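Local coordinates for glutaredoxin 2 (Salmonella enterica subsp. enterica serovar Typhimurium, PDB 3IR4), which probably catalyses glutathione-dependent thiol-disulfide exchange, binding glutathione in a glutathione S-transferase-like fold, at residues V16-I21 against D175-P180. Sequence-based numbering, arbitrary orientation.
With SO4 (sulfate ion), chain F.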
loop_
_atom_site.group_PDB
_atom_site.type_symbol
_atom_site.label_atom_id
_atom_site.label_comp_id
_atom_site.label_asym_id
_atom_site.label_seq_id
_atom_site.Cartn_x
_atom_site.Cartn_y
_atom_site.Cartn_z
ATOM N N VAL A 16 -4.065 -0.044 -0.373
ATOM C CA VAL A 16 -3.559 -0.866 -1.471
ATOM C C VAL A 16 -3.876 -2.335 -1.181
ATOM O O VAL A 16 -4.332 -3.029 -2.062
ATOM C CB VAL A 16 -2.055 -0.602 -1.701
ATOM C CG1 VAL A 16 -1.470 -1.588 -2.721
ATOM C CG2 VAL A 16 -1.825 0.856 -2.135
ATOM N N LYS A 17 -3.660 -2.779 0.053
ATOM C CA LYS A 17 -3.980 -4.161 0.426
ATOM C C LYS A 17 -5.440 -4.491 0.058
ATOM O O LYS A 17 -5.730 -5.515 -0.540
ATOM C CB LYS A 17 -3.753 -4.416 1.920
ATOM C CG LYS A 17 -2.304 -4.295 2.329
ATOM C CD LYS A 17 -2.080 -4.488 3.809
ATOM C CE LYS A 17 -0.740 -3.992 4.207
ATOM N NZ LYS A 17 -0.364 -4.316 5.592
ATOM N N ALA A 18 -6.340 -3.597 0.461
ATOM C CA ALA A 18 -7.770 -3.770 0.248
ATOM C C ALA A 18 -8.146 -3.801 -1.224
ATOM O O ALA A 18 -9.115 -4.437 -1.583
ATOM C CB ALA A 18 -8.565 -2.691 0.956
ATOM N N ARG A 19 -7.386 -3.127 -2.075
ATOM C CA ARG A 19 -7.621 -3.127 -3.510
ATOM C C ARG A 19 -7.098 -4.370 -4.216
ATOM O O ARG A 19 -7.549 -4.688 -5.316
ATOM C CB ARG A 19 -6.942 -1.913 -4.140
ATOM C CG ARG A 19 -7.604 -0.623 -3.759
ATOM C CD ARG A 19 -6.779 0.568 -4.192
ATOM N NE ARG A 19 -6.718 0.592 -5.645
ATOM C CZ ARG A 19 -5.952 1.395 -6.366
ATOM N NH1 ARG A 19 -5.141 2.254 -5.771
ATOM N NH2 ARG A 19 -5.996 1.327 -7.694
HETATM N N MSE A 20 -6.104 -5.037 -3.637
HETATM C CA MSE A 20 -5.431 -6.103 -4.369
HETATM C C MSE A 20 -6.306 -7.269 -4.817
HETATM O O MSE A 20 -6.181 -7.717 -5.930
HETATM C CB MSE A 20 -4.229 -6.644 -3.588
HETATM C CG MSE A 20 -3.088 -5.649 -3.493
HETATM SE SE MSE A 20 -1.651 -6.258 -2.350
HETATM C CE MSE A 20 -0.951 -7.665 -3.460
ATOM N N ILE A 21 -7.155 -7.792 -3.930
ATOM C CA ILE A 21 -7.947 -8.971 -4.294
ATOM C C ILE A 21 -8.928 -8.622 -5.396
ATOM O O ILE A 21 -9.219 -9.460 -6.253
ATOM C CB ILE A 21 -8.652 -9.640 -3.085
ATOM C CG1 ILE A 21 -7.625 -10.198 -2.092
ATOM C CG2 ILE A 21 -9.628 -10.759 -3.545
ATOM C CD1 ILE A 21 -6.784 -11.313 -2.572
ATOM N N ASP A 175 2.138 -11.679 0.160
ATOM C CA ASP A 175 2.000 -10.834 -1.030
ATOM C C ASP A 175 1.199 -9.575 -0.723
ATOM O O ASP A 175 1.495 -8.480 -1.204
ATOM C CB ASP A 175 1.343 -11.600 -2.172
ATOM C CG ASP A 175 2.189 -12.746 -2.632
ATOM O OD1 ASP A 175 3.240 -12.459 -3.243
ATOM O OD2 ASP A 175 1.850 -13.914 -2.362
ATOM N N ILE A 176 0.137 -9.758 0.066
ATOM C CA ILE A 176 -0.722 -8.660 0.463
ATOM C C ILE A 176 0.092 -7.626 1.251
ATOM O O ILE A 176 -0.067 -6.427 1.070
ATOM C CB ILE A 176 -1.929 -9.158 1.276
ATOM C CG1 ILE A 176 -2.768 -10.168 0.462
ATOM C CG2 ILE A 176 -2.747 -7.980 1.746
ATOM C CD1 ILE A 176 -3.433 -9.615 -0.796
ATOM N N HIS A 177 0.976 -8.072 2.129
ATOM C CA HIS A 177 1.796 -7.140 2.910
ATOM C C HIS A 177 2.987 -6.589 2.133
ATOM O O HIS A 177 3.404 -5.450 2.373
ATOM C CB HIS A 177 2.253 -7.785 4.220
ATOM C CG HIS A 177 1.142 -8.067 5.155
ATOM N ND1 HIS A 177 0.299 -7.090 5.631
ATOM C CD2 HIS A 177 0.699 -9.239 5.660
ATOM C CE1 HIS A 177 -0.593 -7.653 6.427
ATOM N NE2 HIS A 177 -0.371 -8.955 6.458
ATOM N N LEU A 178 3.570 -7.364 1.232
ATOM C CA LEU A 178 4.771 -6.927 0.539
ATOM C C LEU A 178 4.519 -5.949 -0.616
ATOM O O LEU A 178 5.209 -4.934 -0.755
ATOM C CB LEU A 178 5.543 -8.158 0.004
ATOM C CG LEU A 178 6.777 -7.875 -0.818
ATOM C CD1 LEU A 178 7.835 -7.068 0.005
ATOM C CD2 LEU A 178 7.358 -9.170 -1.357
ATOM N N PHE A 179 3.572 -6.266 -1.489
ATOM C CA PHE A 179 3.342 -5.438 -2.648
ATOM C C PHE A 179 3.116 -3.941 -2.325
ATOM O O PHE A 179 3.715 -3.104 -2.984
ATOM C CB PHE A 179 2.250 -5.980 -3.567
ATOM C CG PHE A 179 1.954 -5.057 -4.712
ATOM C CD1 PHE A 179 2.887 -4.875 -5.732
ATOM C CD2 PHE A 179 0.806 -4.303 -4.719
ATOM C CE1 PHE A 179 2.650 -4.020 -6.762
ATOM C CE2 PHE A 179 0.557 -3.421 -5.769
ATOM C CZ PHE A 179 1.490 -3.268 -6.781
ATOM N N PRO A 180 2.298 -3.607 -1.320
ATOM C CA PRO A 180 2.074 -2.175 -1.062
ATOM C C PRO A 180 3.361 -1.420 -0.750
ATOM O O PRO A 180 3.508 -0.249 -1.149
ATOM C CB PRO A 180 1.110 -2.179 0.110
ATOM C CG PRO A 180 0.377 -3.500 -0.000
ATOM C CD PRO A 180 1.421 -4.454 -0.488
HETATM S S SO4 F . -1.430 -10.970 9.454
HETATM O O1 SO4 F . -1.706 -12.418 9.607
HETATM O O2 SO4 F . 0.042 -10.849 9.429
HETATM O O3 SO4 F . -2.029 -10.552 8.185
HETATM O O4 SO4 F . -1.960 -10.284 10.624
#
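K17 reaches from helix 13-25 along helix 173-185 and carries the polar end of their contact. Its CB lies 3.7 Å from CG2 of I176. The next carbon, CG, passes over the second helix where P180 breaks the backbone bonding, 3.3 Å from the carbonyl O of I176 and 3.6 Å from CG of P180. That oxygen, whose usual helical donor would be the N of P180, which has no N-H, lacks a hydrogen-bonding partner in the model. Beyond CG the chain runs extended, taking CD and CE past the same carbonyl to H177. There NZ donates a hydrogen bond to ND1 (2.9 Å), only 2° out of the imidazole plane. Across the ring, NE2 donates to O3 of a sulfate, probably from the crystallisation liquor and also held by R85; the two bonds together are consistent with a neutral imidazole protonated on NE2.

The remaining side-chain contacts are mainly apolar. M20, a selenomethionine, is extended to SE (chi2 174°), which makes a Met-aromatic contact at the edge of the F179 ring; the bend at the last torsion then turns CE to CB of F179, 3.6 Å away. V16 rests CG1 on CG of P180, while I21 meets I176 by their CD1 methyls.

The N-to-C directions of segments 16-21 and 175-180 make an angle of 120°, joining the thioredoxin-like N-terminal domain to the all-helical C-terminal one: the interdomain interface of the glutathione S-transferase fold, here close to C12 and C15, probably the redox CxxC motif.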